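Local structure of lipoprotein (Burkholderia cenocepacia, 4QHQ) at residues 157-160 with 161-164; 95-98 with 99-102; 175-179 with 180-184. The protein binds methionine and probably serves as the substrate-binding lipoprotein of an ABC transporter for that amino acid. One frame throughout, in Å; residues are numbered along the deposited sequence.

Contact 1: 157-160 with 161-164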
loop_
_atom_site.group_PDB
_atom_site.type_symbol
_atom_site.label_atom_id
_atom_site.label_comp_id
_atom_site.label_asym_id
_atom_site.label_seq_id
_atom_site.Cartn_x
_atom_site.Cartn_y
_atom_site.Cartn_z
ATOM N N ALA A 157 6.709 6.061 -4.362
ATOM C CA ALA A 157 6.490 7.354 -3.731
ATOM C C ALA A 157 6.560 8.506 -4.730
ATOM O O ALA A 157 6.018 9.584 -4.470
ATOM C CB ALA A 157 7.479 7.566 -2.598
ATOM N N GLN A 158 7.218 8.282 -5.861
ATOM C CA GLN A 158 7.437 9.370 -6.816
ATOM C C GLN A 158 6.266 9.583 -7.766
ATOM O O GLN A 158 6.170 10.633 -8.405
ATOM C CB GLN A 158 8.711 9.144 -7.637
ATOM C CG GLN A 158 9.993 8.963 -6.844
ATOM C CD GLN A 158 10.371 10.178 -6.011
ATOM O OE1 GLN A 158 9.913 11.294 -6.262
ATOM N NE2 GLN A 158 11.215 9.961 -5.010
ATOM N N LEU A 159 5.387 8.588 -7.878
ATOM C CA LEU A 159 4.308 8.615 -8.869
ATOM C C LEU A 159 3.408 9.866 -8.891
ATOM O O LEU A 159 3.100 10.356 -9.988
ATOM C CB LEU A 159 3.492 7.321 -8.796
ATOM C CG LEU A 159 4.268 6.108 -9.328
ATOM C CD1 LEU A 159 3.620 4.793 -8.912
ATOM C CD2 LEU A 159 4.423 6.170 -10.844
ATOM N N PRO A 160 2.996 10.386 -7.712
ATOM C CA PRO A 160 2.179 11.607 -7.782
ATOM C C PRO A 160 2.905 12.763 -8.452
ATOM O O PRO A 160 2.265 13.610 -9.086
ATOM C CB PRO A 160 1.926 11.948 -6.312
ATOM C CG PRO A 160 2.009 10.643 -5.601
ATOM C CD PRO A 160 3.044 9.835 -6.340
ATOM N N ARG A 161 4.230 12.786 -8.336
ATOM C CA ARG A 161 5.013 13.887 -8.871
ATOM C C ARG A 161 5.443 13.733 -10.333
ATOM O O ARG A 161 6.217 14.539 -10.833
ATOM C CB ARG A 161 6.208 14.190 -7.962
ATOM C CG ARG A 161 5.760 14.726 -6.611
ATOM C CD ARG A 161 6.925 15.114 -5.704
ATOM N NE ARG A 161 7.738 13.973 -5.268
ATOM C CZ ARG A 161 7.349 13.066 -4.376
ATOM N NH1 ARG A 161 6.139 13.142 -3.833
ATOM N NH2 ARG A 161 8.169 12.074 -4.024
ATOM N N VAL A 162 4.920 12.718 -11.019
ATOM C CA VAL A 162 5.102 12.632 -12.474
ATOM C C VAL A 162 3.783 12.742 -13.238
ATOM O O VAL A 162 3.758 12.617 -14.460
ATOM C CB VAL A 162 5.834 11.336 -12.920
ATOM C CG1 VAL A 162 7.179 11.191 -12.200
ATOM C CG2 VAL A 162 4.956 10.107 -12.712
ATOM N N LEU A 163 2.691 12.985 -12.519
ATOM C CA LEU A 163 1.374 13.078 -13.150
ATOM C C LEU A 163 1.288 14.089 -14.288
ATOM O O LEU A 163 0.533 13.885 -15.238
ATOM C CB LEU A 163 0.296 13.372 -12.112
ATOM C CG LEU A 163 -0.250 12.099 -11.472
ATOM C CD1 LEU A 163 -1.242 12.432 -10.370
ATOM C CD2 LEU A 163 -0.910 11.205 -12.531
ATOM N N SER A 164 2.056 15.174 -14.206
ATOM C CA SER A 164 2.038 16.189 -15.263
ATOM C C SER A 164 2.667 15.692 -16.565
ATOM O O SER A 164 2.433 16.262 -17.634
ATOM C CB SER A 164 2.730 17.479 -14.810
ATOM O OG SER A 164 4.107 17.261 -14.534
HETATM O O HOH W 1 5.153 10.797 -2.262
#

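Contact 2: 95-98 with 99-102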
loop_
_atom_site.group_PDB
_atom_site.type_symbol
_atom_site.label_atom_id
_atom_site.label_comp_id
_atom_site.label_asym_id
_atom_site.label_seq_id
_atom_site.Cartn_x
_atom_site.Cartn_y
_atom_site.Cartn_z
ATOM N N ASP A 95 -10.067 6.566 -22.948
ATOM C CA ASP A 95 -9.630 7.772 -23.640
ATOM C C ASP A 95 -8.135 7.820 -23.960
ATOM O O ASP A 95 -7.689 8.731 -24.658
ATOM C CB ASP A 95 -9.981 9.006 -22.809
ATOM C CG ASP A 95 -11.465 9.215 -22.682
ATOM O OD1 ASP A 95 -12.179 8.985 -23.677
ATOM O OD2 ASP A 95 -11.917 9.615 -21.591
ATOM N N LEU A 96 -7.360 6.863 -23.456
ATOM C CA LEU A 96 -5.922 6.878 -23.704
ATOM C C LEU A 96 -5.607 6.831 -25.184
ATOM O O LEU A 96 -6.150 6.000 -25.906
ATOM C CB LEU A 96 -5.239 5.702 -23.021
ATOM C CG LEU A 96 -5.234 5.693 -21.500
ATOM C CD1 LEU A 96 -4.628 4.385 -21.042
ATOM C CD2 LEU A 96 -4.469 6.884 -20.945
ATOM N N PRO A 97 -4.721 7.724 -25.639
ATOM C CA PRO A 97 -4.315 7.726 -27.044
ATOM C C PRO A 97 -3.350 6.590 -27.361
ATOM O O PRO A 97 -2.848 5.907 -26.462
ATOM C CB PRO A 97 -3.612 9.075 -27.203
ATOM C CG PRO A 97 -3.078 9.369 -25.848
ATOM C CD PRO A 97 -4.082 8.808 -24.873
ATOM N N GLN A 98 -3.127 6.373 -28.650
ATOM C CA GLN A 98 -2.084 5.471 -29.109
ATOM C C GLN A 98 -0.767 5.949 -28.546
ATOM O O GLN A 98 -0.462 7.140 -28.590
ATOM C CB GLN A 98 -2.011 5.482 -30.639
ATOM C CG GLN A 98 -3.098 4.680 -31.309
ATOM C CD GLN A 98 -2.999 3.204 -30.991
ATOM O OE1 GLN A 98 -3.960 2.594 -30.524
ATOM N NE2 GLN A 98 -1.840 2.617 -31.261
ATOM N N GLY A 99 0.001 5.021 -27.984
ATOM C CA GLY A 99 1.326 5.340 -27.496
ATOM C C GLY A 99 1.306 6.112 -26.188
ATOM O O GLY A 99 2.306 6.724 -25.820
ATOM N N ALA A 100 0.161 6.100 -25.508
ATOM C CA ALA A 100 0.003 6.797 -24.236
ATOM C C ALA A 100 1.052 6.349 -23.235
ATOM O O ALA A 100 1.414 5.173 -23.188
ATOM C CB ALA A 100 -1.377 6.554 -23.664
ATOM N N LYS A 101 1.525 7.296 -22.433
ATOM C CA LYS A 101 2.504 7.015 -21.389
ATOM C C LYS A 101 1.789 6.730 -20.079
ATOM O O LYS A 101 0.984 7.542 -19.626
ATOM C CB LYS A 101 3.403 8.231 -21.179
ATOM C CG LYS A 101 4.480 8.431 -22.230
ATOM C CD LYS A 101 5.400 9.592 -21.845
ATOM C CE LYS A 101 5.967 9.421 -20.435
ATOM N NZ LYS A 101 6.835 10.573 -20.030
ATOM N N LEU A 102 2.077 5.580 -19.477
ATOM C CA LEU A 102 1.572 5.263 -18.146
ATOM C C LEU A 102 2.744 5.080 -17.200
ATOM O O LEU A 102 3.872 4.833 -17.628
ATOM C CB LEU A 102 0.743 3.978 -18.156
ATOM C CG LEU A 102 -0.469 3.896 -19.078
ATOM C CD1 LEU A 102 -1.342 2.701 -18.720
ATOM C CD2 LEU A 102 -1.264 5.179 -19.013
#

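Contact 3: 175-179 with 180-184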
loop_
_atom_site.group_PDB
_atom_site.type_symbol
_atom_site.label_atom_id
_atom_site.label_comp_id
_atom_site.label_asym_id
_atom_site.label_seq_id
_atom_site.Cartn_x
_atom_site.Cartn_y
_atom_site.Cartn_z
ATOM N N TYR A 175 0.157 7.355 -0.904
ATOM C CA TYR A 175 0.834 8.417 -1.635
ATOM C C TYR A 175 -0.155 9.342 -2.353
ATOM O O TYR A 175 0.064 10.552 -2.419
ATOM C CB TYR A 175 1.832 7.834 -2.636
ATOM C CG TYR A 175 3.000 7.124 -1.970
ATOM C CD1 TYR A 175 3.755 7.756 -0.983
ATOM C CD2 TYR A 175 3.353 5.840 -2.345
ATOM C CE1 TYR A 175 4.821 7.109 -0.388
ATOM C CE2 TYR A 175 4.410 5.181 -1.746
ATOM C CZ TYR A 175 5.141 5.828 -0.782
ATOM O OH TYR A 175 6.213 5.201 -0.173
ATOM N N ALA A 176 -1.226 8.768 -2.900
ATOM C CA ALA A 176 -2.256 9.569 -3.558
ATOM C C ALA A 176 -2.869 10.548 -2.571
ATOM O O ALA A 176 -2.963 11.746 -2.856
ATOM C CB ALA A 176 -3.322 8.680 -4.175
ATOM N N LEU A 177 -3.256 10.047 -1.398
ATOM C CA LEU A 177 -3.819 10.913 -0.372
ATOM C C LEU A 177 -2.841 12.000 0.082
ATOM O O LEU A 177 -3.234 13.141 0.293
ATOM C CB LEU A 177 -4.277 10.082 0.831
ATOM C CG LEU A 177 -5.541 9.243 0.603
ATOM C CD1 LEU A 177 -5.760 8.281 1.751
ATOM C CD2 LEU A 177 -6.767 10.129 0.408
ATOM N N ALA A 178 -1.569 11.641 0.227
ATOM C CA ALA A 178 -0.573 12.602 0.693
ATOM C C ALA A 178 -0.350 13.699 -0.339
ATOM O O ALA A 178 0.094 14.795 0.001
ATOM C CB ALA A 178 0.735 11.904 1.041
ATOM N N ALA A 179 -0.693 13.408 -1.593
ATOM C CA ALA A 179 -0.571 14.367 -2.686
ATOM C C ALA A 179 -1.896 15.065 -2.967
ATOM O O ALA A 179 -2.048 15.722 -3.997
ATOM C CB ALA A 179 -0.076 13.666 -3.931
ATOM N N ASN A 180 -2.845 14.921 -2.049
ATOM C CA ASN A 180 -4.169 15.546 -2.150
ATOM C C ASN A 180 -5.039 15.046 -3.301
ATOM O O ASN A 180 -5.925 15.760 -3.789
ATOM C CB ASN A 180 -4.071 17.076 -2.138
ATOM C CG ASN A 180 -3.546 17.609 -0.819
ATOM O OD1 ASN A 180 -4.278 17.675 0.171
ATOM N ND2 ASN A 180 -2.271 17.985 -0.796
ATOM N N LEU A 181 -4.781 13.818 -3.731
ATOM C CA LEU A 181 -5.689 13.114 -4.624
ATOM C C LEU A 181 -6.656 12.317 -3.759
ATOM O O LEU A 181 -6.264 11.760 -2.733
ATOM C CB LEU A 181 -4.916 12.177 -5.549
ATOM C CG LEU A 181 -3.845 12.819 -6.428
ATOM C CD1 LEU A 181 -2.912 11.759 -6.993
ATOM C CD2 LEU A 181 -4.490 13.632 -7.552
ATOM N N GLN A 182 -7.923 12.275 -4.152
ATOM C CA GLN A 182 -8.902 11.479 -3.417
ATOM C C GLN A 182 -9.324 10.293 -4.267
ATOM O O GLN A 182 -9.959 10.467 -5.301
ATOM C CB GLN A 182 -10.113 12.327 -3.020
ATOM C CG GLN A 182 -11.294 11.521 -2.482
ATOM C CD GLN A 182 -10.914 10.589 -1.340
ATOM O OE1 GLN A 182 -11.215 9.394 -1.376
ATOM N NE2 GLN A 182 -10.255 11.132 -0.317
ATOM N N PRO A 183 -8.948 9.079 -3.851
ATOM C CA PRO A 183 -9.241 7.865 -4.615
ATOM C C PRO A 183 -10.720 7.667 -4.957
ATOM O O PRO A 183 -11.016 7.089 -6.000
ATOM C CB PRO A 183 -8.738 6.754 -3.683
ATOM C CG PRO A 183 -7.617 7.399 -2.953
ATOM C CD PRO A 183 -8.126 8.773 -2.660
ATOM N N THR A 184 -11.625 8.150 -4.111
ATOM C CA THR A 184 -13.056 7.958 -4.342
ATOM C C THR A 184 -13.658 9.014 -5.264
ATOM O O THR A 184 -14.819 8.905 -5.653
ATOM C CB THR A 184 -13.855 7.945 -3.017
ATOM O OG1 THR A 184 -13.710 9.208 -2.355
ATOM C CG2 THR A 184 -13.365 6.832 -2.108
#

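Contact 1: 157-160 with 161-164
Arg-161 folds back over the turn before it, and its guanidinium group meets the side chain of Gln-158 directly and the carbonyl of Ala-157 through a water. Its CB lies 3.6 Å from Gln-158 O, and CG, set beside the backbone N, passes Pro-160 C at 3.9 Å. A turn about the CG-CD bond (chi3 -67°) swings the guanidinium back along the chain and brings one of its faces over Gln-158 CA. NE stays 3.6 Å from Gln-158 OE1, whereas NH2 donates to that oxygen at 2.9 Å. The bond is bent, with an N-H...O angle of 136°, and the donor stands well above the amide's carbonyl plane; the amide and guanidinium planes are nearly perpendicular, 86° apart. The water lies in the guanidinium plane at its edge, accepting from NH1 and donating to Ala-157 O at 2.7 Å. The main chain beneath is knit by i to i+3 bonds, Arg-161 N to Gln-158 O and Val-162 N to Leu-159 O, as expected of a 3-10 turn. While the Arg-161 and Gln-158 side chains are exposed, Leu-159 packs on strands 101-105 and 168-171, Leu-163 on strand 168-171, and Pro-160 against Tyr-175 of helix 173-178.

Contact 2: 95-98 with 99-102
The ends of Leu-96 and Leu-102 meet at a slant across the base of a tight turn. CD2 of Leu-102 fits against both methyls of Leu-96, 4.0 Å from CD1 and 4.1 Å from CD2, so one methyl faces the fork of the other leucine. In Leu-96 the side chain leaves the backbone toward the returning segment, and CG sits anti to the carbonyl carbon (chi1 -67°), carrying the fork to Leu-102. Ala-100 packs nearer the turn: its CB lies 4.0 Å from Leu-96 CB and 3.7 Å from Pro-97 CD, with the proline CG also close. The methyl thus touches both the leucine and the side of the pyrrolidine ring. These contacts lie at the base of a type II beta turn running from Pro-97 to Ala-100, which leads the chain into strand 101-105. Ala-100 N donates to Pro-97 O at 3.2 Å, with an N-H...O angle of 140° and the donor well above the carbonyl plane. The third turn position is taken by Gly-99, whose positive phi of 75° favours glycine. Leu-96, Ala-100 and Leu-102 are buried, and Ala-100 also packs on Leu-149. Backbone bonds join Gly-99 to Lys-147, and Ala-100 and Leu-102 to Lys-150, where strand 150-154 runs parallel to strand 101-105; Lys-147 NZ additionally bonds to Leu-96 O.

Contact 3: 175-179 with 180-184
Helix 173-178 ends in a Schellman motif, with Leu-181 N bonded to Ala-176 O at 2.9 Å, Asn-180 N to Leu-177 O at 3.0 Å, and Asn-180 as the C-prime residue at a phi of 65°. The reversal turns the chain back past Ala-176 and Leu-177 as it leaves the helix. A CA-H...O contact from Leu-177 CA to Leu-181 O, 3.5 Å between the heavy atoms, adds to the two N-H bonds. On one flank the CB atoms of Ala-176 and Leu-181 meet at 4.1 Å. Leu-177 crosses Pro-183 at about a right angle, its CD2 touching the ring's CD at 3.6 Å. The same methyl approaches Gln-182 NE2 at 3.7 Å. CG of Gln-182 lies anti to the backbone N (chi1 169°) and the chain then turns about CB-CG; OE1 takes bonds from Thr-184 N at 3.0 Å and Thr-184 OG1 at 2.7 Å. These donors come from opposite faces of the amide plane, so the oxygen is gripped twice and the amide's rotation is restrained. Ala-176, Leu-181 and Pro-183 pack on Tyr-86 of strand 84-86, Leu-177 and Gln-182 on Ser-236, and the ring of Tyr-175 meets that of Tyr-38, a residue of the methionine pocket.

From the N terminus, contact 2 comes first, turning the chain into strand 101-105 of the five-stranded sheet. Contact 1 follows in the connection from strand 150-154 to strand 168-171, and contact 3 ends helix 173-178 before strand 189-190. Each closes a short local turn; they run in series, with none nested or crossed. Contacts 1 and 3 pack directly: Ala-157 CB lies 3.4 Å from Tyr-175 CZ, Pro-160 CB 3.6 Å from Ala-179 CB, and Leu-163 CD1 3.8 Å from Leu-181 CD1. Contact 2 stands apart, its centre about 17 Å from that of contact 1; it leads into strand 101-105, on which contact 1 packs, while contact 3 rests on strand 84-86 of the same sheet.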